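PDB 6AD3: lovastatin nonaketide synthase mokA, which catalyses the iterative nine-step assembly of the polyketide that becomes lovastatin (monacolin K), the chain here being its condensation domain. Local coordinates for residues A[482-487]-A[498-503]; A[300-305]-A[491-496]. The protein carries 1 engineered substitution. One frame throughout, in Å; residues are numbered along the deposited sequence.

Interaction 1: residues A[482-487]-A[498-503]; sequences LTVKLQ and AFLESY
Leu482 and Val484 of strand 482-487 meet Phe499, Leu500 and Tyr503 of the C-terminal helix 495-512, a beta-strand-to-helix packing on one face of the six-stranded mixed sheet of the condensation domain. Strand and helix run in broadly opposing directions, their axes inclined at 137° and 8.7 Å apart at closest approach, with Val484 opposite Leu500. Alternation along the strand turns Leu482 and Val484 toward the helix; Lys485, between Val484 and Leu486 in sequence, forms a salt bridge with Glu471. Aliphatic contacts come first. CB of Leu482 lies 3.8 Å from CD1 of Leu500, and the Val484 and Leu500 side chains lie alongside each other, pointing oppositely, with CG2 of Val484 4.1 Å from CB of Leu500. Two aromatic rings, one helical turn apart, pack beside these aliphatic groups. With its CG anti to the backbone N (chi1 -174°), the Phe499 side chain lies nearly perpendicular to that of Val484 and presents CD1 to both valine methyls. Leu338 and Leu342 of helix 327-343 also pack on Phe499. The buried Tyr503 directs its hydroxyl elsewhere, into a hydrogen bond with the carbonyl O of Tyr331, which gives the polar end of the side chain a partner. Its ring receives Leu482 at the edge, near the ring plane, where the leucine CD2 lies 4.0 Å from the tyrosine CD2.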
loop_
_atom_site.group_PDB
_atom_site.type_symbol
_atom_site.label_atom_id
_atom_site.label_comp_id
_atom_site.label_asym_id
_atom_site.label_seq_id
_atom_site.Cartn_x
_atom_site.Cartn_y
_atom_site.Cartn_z
ATOM N N LEU A 482 -12.932 5.558 -0.601
ATOM C CA LEU A 482 -12.309 5.210 -1.858
ATOM C C LEU A 482 -11.340 6.306 -2.253
ATOM O O LEU A 482 -11.738 7.476 -2.367
ATOM C CB LEU A 482 -13.379 5.057 -2.955
ATOM C CG LEU A 482 -14.397 3.901 -2.902
ATOM C CD1 LEU A 482 -15.001 3.666 -1.565
ATOM C CD2 LEU A 482 -15.464 4.125 -3.942
ATOM N N THR A 483 -10.118 5.915 -2.636
ATOM C CA THR A 483 -9.116 6.832 -3.142
ATOM C C THR A 483 -8.675 6.316 -4.509
ATOM O O THR A 483 -8.245 5.152 -4.629
ATOM C CB THR A 483 -7.866 6.891 -2.233
ATOM O OG1 THR A 483 -8.269 7.260 -0.914
ATOM C CG2 THR A 483 -6.845 7.887 -2.744
ATOM N N VAL A 484 -8.777 7.175 -5.528
ATOM C CA VAL A 484 -8.261 6.871 -6.869
ATOM C C VAL A 484 -7.076 7.799 -7.203
ATOM O O VAL A 484 -7.157 9.060 -7.032
ATOM C CB VAL A 484 -9.364 7.066 -7.941
ATOM C CG1 VAL A 484 -8.772 6.964 -9.329
ATOM C CG2 VAL A 484 -10.444 6.023 -7.744
ATOM N N LYS A 485 -5.985 7.182 -7.637
ATOM C CA LYS A 485 -4.762 7.877 -8.033
ATOM C C LYS A 485 -4.476 7.549 -9.480
ATOM O O LYS A 485 -4.472 6.378 -9.857
ATOM C CB LYS A 485 -3.577 7.425 -7.176
ATOM C CG LYS A 485 -3.773 7.630 -5.657
ATOM C CD LYS A 485 -2.580 7.081 -4.852
ATOM C CE LYS A 485 -2.663 7.422 -3.363
ATOM N NZ LYS A 485 -1.617 6.697 -2.577
ATOM N N LEU A 486 -4.199 8.586 -10.270
ATOM C CA LEU A 486 -3.815 8.448 -11.685
ATOM C C LEU A 486 -2.468 9.131 -11.945
ATOM O O LEU A 486 -2.138 10.157 -11.319
ATOM C CB LEU A 486 -4.886 9.055 -12.582
ATOM C CG LEU A 486 -6.304 8.557 -12.389
ATOM C CD1 LEU A 486 -7.261 9.325 -13.309
ATOM C CD2 LEU A 486 -6.361 7.048 -12.701
ATOM N N GLN A 487 -1.651 8.527 -12.808
ATOM C CA GLN A 487 -0.363 9.116 -13.145
ATOM C C GLN A 487 -0.589 10.452 -13.880
ATOM O O GLN A 487 -1.297 10.486 -14.897
ATOM C CB GLN A 487 0.437 8.181 -14.061
ATOM C CG GLN A 487 0.957 6.930 -13.407
ATOM C CD GLN A 487 2.054 7.192 -12.374
ATOM O OE1 GLN A 487 2.062 6.579 -11.280
ATOM N NE2 GLN A 487 2.983 8.078 -12.710
ATOM N N ALA A 498 -13.377 11.850 -12.182
ATOM C CA ALA A 498 -14.213 11.282 -13.223
ATOM C C ALA A 498 -14.224 9.729 -13.144
ATOM O O ALA A 498 -15.269 9.104 -13.180
ATOM C CB ALA A 498 -13.751 11.755 -14.601
ATOM N N PHE A 499 -13.066 9.127 -12.900
ATOM C CA PHE A 499 -12.996 7.686 -12.683
ATOM C C PHE A 499 -13.739 7.243 -11.446
ATOM O O PHE A 499 -14.514 6.294 -11.470
ATOM C CB PHE A 499 -11.538 7.222 -12.598
ATOM C CG PHE A 499 -11.387 5.737 -12.523
ATOM C CD1 PHE A 499 -11.470 5.077 -11.314
ATOM C CD2 PHE A 499 -11.141 4.992 -13.651
ATOM C CE1 PHE A 499 -11.336 3.696 -11.245
ATOM C CE2 PHE A 499 -10.984 3.614 -13.577
ATOM C CZ PHE A 499 -11.115 2.963 -12.365
ATOM N N LEU A 500 -13.543 7.967 -10.365
ATOM C CA LEU A 500 -14.183 7.636 -9.106
ATOM C C LEU A 500 -15.701 7.734 -9.213
ATOM O O LEU A 500 -16.429 6.845 -8.720
ATOM C CB LEU A 500 -13.626 8.562 -8.022
ATOM C CG LEU A 500 -14.091 8.540 -6.599
ATOM C CD1 LEU A 500 -13.998 7.145 -6.038
ATOM C CD2 LEU A 500 -13.244 9.512 -5.802
ATOM N N GLU A 501 -16.192 8.739 -9.936
ATOM C CA GLU A 501 -17.625 8.890 -10.132
ATOM C C GLU A 501 -18.169 7.720 -10.935
ATOM O O GLU A 501 -19.256 7.233 -10.659
ATOM C CB GLU A 501 -17.945 10.212 -10.832
ATOM C CG GLU A 501 -17.802 11.420 -9.900
ATOM C CD GLU A 501 -17.996 12.761 -10.596
ATOM O OE1 GLU A 501 -18.069 13.773 -9.855
ATOM O OE2 GLU A 501 -17.861 12.852 -11.861
ATOM N N SER A 502 -17.476 7.366 -12.015
ATOM C CA SER A 502 -17.881 6.207 -12.841
ATOM C C SER A 502 -17.861 4.889 -12.076
ATOM O O SER A 502 -18.725 4.032 -12.251
ATOM C CB SER A 502 -17.023 6.103 -14.100
ATOM O OG SER A 502 -17.325 7.174 -14.969
ATOM N N TYR A 503 -16.895 4.758 -11.169
ATOM C CA TYR A 503 -16.770 3.568 -10.360
ATOM C C TYR A 503 -17.910 3.477 -9.353
ATOM O O TYR A 503 -18.547 2.420 -9.210
ATOM C CB TYR A 503 -15.402 3.577 -9.664
ATOM C CG TYR A 503 -15.142 2.345 -8.826
ATOM C CD1 TYR A 503 -15.128 1.070 -9.398
ATOM C CD2 TYR A 503 -14.887 2.457 -7.476
ATOM C CE1 TYR A 503 -14.900 -0.064 -8.634
ATOM C CE2 TYR A 503 -14.695 1.322 -6.687
ATOM C CZ TYR A 503 -14.671 0.068 -7.283
ATOM O OH TYR A 503 -14.497 -1.054 -6.502
#

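Interaction 2: residues A[300-305]-A[491-496]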
loop_
_atom_site.group_PDB
_atom_site.type_symbol
_atom_site.label_atom_id
_atom_site.label_comp_id
_atom_site.label_asym_id
_atom_site.label_seq_id
_atom_site.Cartn_x
_atom_site.Cartn_y
_atom_site.Cartn_z
ATOM N N LYS A 300 4.515 11.340 -10.293
ATOM C CA LYS A 300 3.549 12.178 -9.623
ATOM C C LYS A 300 2.132 11.749 -9.968
ATOM O O LYS A 300 1.860 11.393 -11.122
ATOM C CB LYS A 300 3.740 13.659 -10.011
ATOM C CG LYS A 300 2.729 14.565 -9.330
ATOM C CD LYS A 300 3.034 16.024 -9.571
ATOM C CE LYS A 300 2.586 16.463 -10.955
ATOM N NZ LYS A 300 1.523 17.510 -10.903
ATOM N N GLN A 301 1.252 11.713 -8.958
ATOM C CA GLN A 301 -0.130 11.255 -9.131
ATOM C C GLN A 301 -1.138 12.331 -8.779
ATOM O O GLN A 301 -0.877 13.196 -7.918
ATOM C CB GLN A 301 -0.429 9.985 -8.284
ATOM C CG GLN A 301 0.377 8.764 -8.724
ATOM C CD GLN A 301 0.446 7.648 -7.678
ATOM O OE1 GLN A 301 -0.081 6.511 -7.895
ATOM N NE2 GLN A 301 0.934 7.991 -6.511
ATOM N N HIS A 302 -2.196 12.402 -9.576
ATOM C CA HIS A 302 -3.392 13.159 -9.201
ATOM C C HIS A 302 -4.340 12.220 -8.480
ATOM O O HIS A 302 -4.396 11.047 -8.812
ATOM C CB HIS A 302 -4.091 13.716 -10.425
ATOM C CG HIS A 302 -3.209 14.546 -11.309
ATOM N ND1 HIS A 302 -2.520 15.643 -10.844
ATOM C CD2 HIS A 302 -3.037 14.532 -12.649
ATOM C CE1 HIS A 302 -1.915 16.239 -11.852
ATOM N NE2 HIS A 302 -2.200 15.575 -12.961
ATOM N N GLU A 303 -5.074 12.733 -7.504
ATOM C CA GLU A 303 -6.022 11.864 -6.784
ATOM C C GLU A 303 -7.318 12.489 -6.431
ATOM O O GLU A 303 -7.466 13.739 -6.423
ATOM C CB GLU A 303 -5.379 11.276 -5.525
ATOM C CG GLU A 303 -5.286 12.186 -4.364
ATOM C CD GLU A 303 -4.677 11.486 -3.097
ATOM O OE1 GLU A 303 -5.190 11.714 -1.983
ATOM O OE2 GLU A 303 -3.744 10.656 -3.236
ATOM N N ALA A 304 -8.284 11.627 -6.146
ATOM C CA ALA A 304 -9.576 12.060 -5.639
ATOM C C ALA A 304 -10.074 11.019 -4.646
ATOM O O ALA A 304 -9.758 9.824 -4.751
ATOM C CB ALA A 304 -10.560 12.241 -6.793
ATOM N N ILE A 305 -10.819 11.481 -3.660
ATOM C CA ILE A 305 -11.274 10.631 -2.569
ATOM C C ILE A 305 -12.761 10.830 -2.356
ATOM O O ILE A 305 -13.247 11.964 -2.423
ATOM C CB ILE A 305 -10.579 11.020 -1.238
ATOM C CG1 ILE A 305 -9.106 10.677 -1.281
ATOM C CG2 ILE A 305 -11.174 10.283 -0.076
ATOM C CD1 ILE A 305 -8.326 11.222 -0.104
ATOM N N TYR A 491 -2.600 11.397 -17.269
ATOM C CA TYR A 491 -3.953 11.865 -16.940
ATOM C C TYR A 491 -3.962 13.263 -16.397
ATOM O O TYR A 491 -2.933 13.778 -15.920
ATOM C CB TYR A 491 -4.648 10.909 -15.931
ATOM C CG TYR A 491 -4.890 9.532 -16.503
ATOM C CD1 TYR A 491 -5.848 9.342 -17.471
ATOM C CD2 TYR A 491 -4.045 8.480 -16.217
ATOM C CE1 TYR A 491 -6.078 8.114 -18.019
ATOM C CE2 TYR A 491 -4.258 7.229 -16.770
ATOM C CZ TYR A 491 -5.247 7.072 -17.715
ATOM O OH TYR A 491 -5.474 5.849 -18.294
ATOM N N GLU A 492 -5.136 13.888 -16.477
ATOM C CA GLU A 492 -5.314 15.268 -16.046
ATOM C C GLU A 492 -5.823 15.346 -14.612
ATOM O O GLU A 492 -6.418 14.397 -14.092
ATOM C CB GLU A 492 -6.331 15.995 -16.970
ATOM C CG GLU A 492 -5.986 15.946 -18.441
ATOM C CD GLU A 492 -4.506 16.160 -18.685
ATOM O OE1 GLU A 492 -3.875 15.323 -19.371
ATOM O OE2 GLU A 492 -3.942 17.082 -18.072
ATOM N N VAL A 493 -5.792 16.562 -14.080
ATOM C CA VAL A 493 -6.127 16.812 -12.683
ATOM C C VAL A 493 -7.586 16.413 -12.351
ATOM O O VAL A 493 -7.872 15.927 -11.241
ATOM C CB VAL A 493 -5.900 18.299 -12.358
ATOM C CG1 VAL A 493 -6.577 18.689 -11.068
ATOM C CG2 VAL A 493 -4.398 18.587 -12.291
ATOM N N HIS A 494 -8.486 16.526 -13.317
ATOM C CA HIS A 494 -9.901 16.178 -13.046
ATOM C C HIS A 494 -10.233 14.711 -13.323
ATOM O O HIS A 494 -11.348 14.267 -13.082
ATOM C CB HIS A 494 -10.852 17.057 -13.875
ATOM C CG HIS A 494 -10.615 16.962 -15.337
ATOM N ND1 HIS A 494 -11.495 16.338 -16.190
ATOM C CD2 HIS A 494 -9.570 17.363 -16.098
ATOM C CE1 HIS A 494 -11.039 16.428 -17.426
ATOM N NE2 HIS A 494 -9.846 16.993 -17.387
ATOM N N HIS A 495 -9.272 13.951 -13.839
ATOM C CA HIS A 495 -9.579 12.578 -14.238
ATOM C C HIS A 495 -9.787 11.607 -13.065
ATOM O O HIS A 495 -10.636 10.721 -13.152
ATOM C CB HIS A 495 -8.537 12.061 -15.203
ATOM C CG HIS A 495 -8.712 12.571 -16.598
ATOM N ND1 HIS A 495 -7.665 12.671 -17.493
ATOM C CD2 HIS A 495 -9.792 13.099 -17.227
ATOM C CE1 HIS A 495 -8.105 13.161 -18.635
ATOM N NE2 HIS A 495 -9.384 13.460 -18.494
ATOM N N PRO A 496 -9.031 11.771 -11.949
ATOM C CA PRO A 496 -9.328 10.838 -10.849
ATOM C C PRO A 496 -10.780 10.915 -10.390
ATOM O O PRO A 496 -11.429 9.867 -10.170
ATOM C CB PRO A 496 -8.356 11.289 -9.734
ATOM C CG PRO A 496 -7.177 11.838 -10.485
ATOM C CD PRO A 496 -7.842 12.598 -11.655
HETATM O O HOH W 1 -1.226 16.189 -15.495
HETATM O O HOH W 2 -6.663 15.690 -8.687
#
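His302 turns its imidazole against the 491-496 turn, with one ring face on Val493 and an edge on the backbone of Tyr491. The Val493 side chain runs across that of His302 and sets CG2 over the ring in a CH-pi contact, 3.8 Å from the centroid and 25° off the normal; the methyl is displaced toward the rim, so CE1 of His302 is its nearest ring atom at 3.4 Å. CG1 of Val493 is anti to the backbone N (chi1 164°), which leaves CG2 as the methyl that meets the ring. In the plane of the imidazole, the carbonyl O of Tyr491 lies 3.4 Å from CD2 of His302. A water in the same plane joins the two residues: it is 2.8 Å from NE2 of His302 and donates to O of Tyr491. The face contact and the water at NE2 would be expected to limit rotation of the ring.

Proline packing continues the contact along the strand. The Pro496 ring packs on the strand, its CG 3.6 Å from CB of His302 and its CB 3.8 Å from CB of Ala304. A second water donates to both O of Glu303 and O of Val493, bridging strand and turn. The turn itself is a type I beta turn from Glu492 to His495, closed by a 2.9 Å hydrogen bond from N of His495 to O of Glu492, and it leads into helix 495-512. Strand 301-307 is the outermost strand of its sheet within this chain and pairs antiparallel with strand 481-487; Ala304 also touches Arg497 and Leu500 of the helix that the turn introduces.

Interactions 1 and 2 pack neighbouring strands of one sheet against successive parts of the same C-terminal segment, and their centres are about 8 Å apart. Backbone pairing of strands 481-487 and 301-307 joins them: O of Leu486 lies 2.8 Å from N of His302, and N of Val484 lies 2.9 Å from O of Ala304, both probable hydrogen bonds. Leu500 is shared, touching Val484 in interaction 1 and Ala304 beside interaction 2. Where the helix begins, CD1 of Leu486 approaches N of Pro496 to 3.3 Å. Interaction 1 is fully buried and apolar, whereas interaction 2 is partly exposed and bridged by water.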